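Local coordinates for protein peptidase M3B, oligoendopeptidase F (Enterococcus faecium, PDB 2QR4) that probably cleaves oligopeptides as a zinc-dependent endopeptidase of the M3 family, at residues E409-T414 / A422-H427. Residues are numbered along the deposited sequence; the frame is centred on the assembly and turned at random.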
loop_
_atom_site.group_PDB
_atom_site.type_symbol
_atom_site.label_atom_id
_atom_site.label_comp_id
_atom_site.label_asym_id
_atom_site.label_seq_id
_atom_site.Cartn_x
_atom_site.Cartn_y
_atom_site.Cartn_z
ATOM N N GLU A 409 30.333 -31.356 16.177
ATOM C CA GLU A 409 31.040 -32.592 15.907
ATOM C C GLU A 409 32.017 -32.887 17.027
ATOM O O GLU A 409 32.111 -34.026 17.490
ATOM C CB GLU A 409 31.782 -32.528 14.566
ATOM C CG GLU A 409 32.591 -33.791 14.236
ATOM C CD GLU A 409 31.707 -35.028 14.105
ATOM O OE1 GLU A 409 30.530 -34.883 13.728
ATOM O OE2 GLU A 409 32.183 -36.147 14.377
ATOM N N TYR A 410 32.756 -31.870 17.461
ATOM C CA TYR A 410 33.747 -32.085 18.520
ATOM C C TYR A 410 33.102 -32.644 19.796
ATOM O O TYR A 410 33.646 -33.556 20.417
ATOM C CB TYR A 410 34.527 -30.801 18.831
ATOM C CG TYR A 410 35.448 -30.952 20.011
ATOM C CD1 TYR A 410 36.602 -31.707 19.913
ATOM C CD2 TYR A 410 35.155 -30.359 21.230
ATOM C CE1 TYR A 410 37.439 -31.863 20.988
ATOM C CE2 TYR A 410 35.981 -30.513 22.306
ATOM C CZ TYR A 410 37.124 -31.270 22.185
ATOM O OH TYR A 410 37.974 -31.428 23.264
ATOM N N LEU A 411 31.954 -32.088 20.178
ATOM C CA LEU A 411 31.226 -32.523 21.369
ATOM C C LEU A 411 30.799 -33.986 21.228
ATOM O O LEU A 411 30.984 -34.786 22.139
ATOM C CB LEU A 411 29.991 -31.619 21.619
ATOM C CG LEU A 411 30.257 -30.187 22.126
ATOM C CD1 LEU A 411 28.985 -29.344 22.211
ATOM C CD2 LEU A 411 30.977 -30.184 23.474
ATOM N N LEU A 412 30.239 -34.322 20.070
ATOM C CA LEU A 412 29.760 -35.675 19.769
ATOM C C LEU A 412 30.889 -36.694 19.698
ATOM O O LEU A 412 30.654 -37.902 19.809
ATOM C CB LEU A 412 28.973 -35.676 18.455
ATOM C CG LEU A 412 27.434 -35.503 18.432
ATOM C CD1 LEU A 412 26.822 -34.949 19.701
ATOM C CD2 LEU A 412 26.956 -34.729 17.218
ATOM N N GLU A 413 32.121 -36.223 19.514
ATOM C CA GLU A 413 33.251 -37.151 19.532
ATOM C C GLU A 413 33.882 -37.263 20.916
ATOM O O GLU A 413 34.750 -38.096 21.117
ATOM C CB GLU A 413 34.319 -36.780 18.496
ATOM C CG GLU A 413 33.798 -36.662 17.070
ATOM C CD GLU A 413 34.896 -36.311 16.059
ATOM O OE1 GLU A 413 34.595 -36.197 14.852
ATOM O OE2 GLU A 413 36.061 -36.153 16.468
ATOM N N THR A 414 33.463 -36.435 21.871
ATOM C CA THR A 414 34.117 -36.462 23.200
ATOM C C THR A 414 33.177 -36.700 24.376
ATOM O O THR A 414 33.573 -37.277 25.369
ATOM C CB THR A 414 34.898 -35.168 23.501
ATOM O OG1 THR A 414 34.003 -34.044 23.442
ATOM C CG2 THR A 414 36.044 -34.986 22.516
ATOM N N ALA A 422 22.414 -36.400 24.013
ATOM C CA ALA A 422 21.043 -36.135 23.567
ATOM C C ALA A 422 20.828 -34.646 23.346
ATOM O O ALA A 422 20.258 -34.234 22.324
ATOM C CB ALA A 422 20.020 -36.680 24.561
ATOM N N TYR A 423 21.301 -33.840 24.293
ATOM C CA TYR A 423 21.101 -32.406 24.193
ATOM C C TYR A 423 21.713 -31.863 22.914
ATOM O O TYR A 423 21.064 -31.100 22.196
ATOM C CB TYR A 423 21.672 -31.635 25.395
ATOM C CG TYR A 423 21.361 -30.160 25.281
ATOM C CD1 TYR A 423 22.287 -29.267 24.742
ATOM C CD2 TYR A 423 20.111 -29.674 25.648
ATOM C CE1 TYR A 423 21.987 -27.921 24.611
ATOM C CE2 TYR A 423 19.793 -28.341 25.518
ATOM C CZ TYR A 423 20.728 -27.464 24.999
ATOM O OH TYR A 423 20.385 -26.128 24.877
ATOM N N VAL A 424 22.952 -32.247 22.608
ATOM C CA VAL A 424 23.575 -31.676 21.419
ATOM C C VAL A 424 23.039 -32.243 20.097
ATOM O O VAL A 424 22.919 -31.525 19.104
ATOM C CB VAL A 424 25.124 -31.563 21.521
ATOM C CG1 VAL A 424 25.647 -32.159 22.812
ATOM C CG2 VAL A 424 25.818 -32.084 20.281
ATOM N N LEU A 425 22.648 -33.507 20.105
ATOM C CA LEU A 425 21.993 -34.096 18.950
ATOM C C LEU A 425 20.720 -33.315 18.616
ATOM O O LEU A 425 20.499 -32.907 17.470
ATOM C CB LEU A 425 21.652 -35.554 19.241
ATOM C CG LEU A 425 22.481 -36.688 18.627
ATOM C CD1 LEU A 425 23.676 -36.220 17.820
ATOM C CD2 LEU A 425 22.887 -37.699 19.690
ATOM N N ASN A 426 19.889 -33.089 19.625
ATOM C CA ASN A 426 18.620 -32.398 19.408
ATOM C C ASN A 426 18.770 -30.893 19.127
ATOM O O ASN A 426 18.026 -30.327 18.335
ATOM C CB ASN A 426 17.669 -32.649 20.574
ATOM C CG ASN A 426 16.336 -31.987 20.377
ATOM O OD1 ASN A 426 16.078 -30.935 20.948
ATOM N ND2 ASN A 426 15.479 -32.587 19.550
ATOM N N HIS A 427 19.741 -30.261 19.766
ATOM C CA HIS A 427 20.076 -28.875 19.483
ATOM C C HIS A 427 20.394 -28.708 17.992
ATOM O O HIS A 427 19.913 -27.772 17.351
ATOM C CB HIS A 427 21.258 -28.452 20.364
ATOM C CG HIS A 427 21.867 -27.128 20.004
ATOM N ND1 HIS A 427 21.350 -25.925 20.437
ATOM C CD2 HIS A 427 22.978 -26.826 19.288
ATOM C CE1 HIS A 427 22.107 -24.936 19.993
ATOM N NE2 HIS A 427 23.103 -25.457 19.295
#
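Leu412 reaches across to Leu425 in an antiparallel helical hairpin of helices 394-414 and 418-454, which follow one another in the chain. The axes of the two short segments stand 10.1 Å apart at 152°, and the backbones draw level at Leu412 and Val424, with 7.5 Å between their CA atoms. The joint is apolar and small. CD2 of Leu412 comes 3.7 Å from CD1 of Leu425, the two side chains crossing at a slant, and that same Leu425 methyl also lies 3.9 Å from CG of Leu412. Val424 points toward the partner helix and runs past Leu412 in the opposite direction; the modelled approach of their methyls is too close to be trusted in detail. One residue earlier, CB of Leu411 stands a looser 4.4 Å from CG2 of Val424.

Two further helices pack against the joint. Leu361 and Phe365 of helix 361-379 pack against Leu411, while Arg569 of helix 557-579 touches both Leu412 and Leu425 and forms a salt bridge with Glu409. Arg421, one residue before 422-427, gives a hydrogen bond from NH1 to the backbone O of Leu412, bridging the two helices. Near the end of 409-414, a chi1 of 59° turns the Thr414 hydroxyl back toward the preceding turn, where OG1 of Thr414 donates to O of Tyr410 at 3.1 Å, tilted 29° from the carbonyl plane.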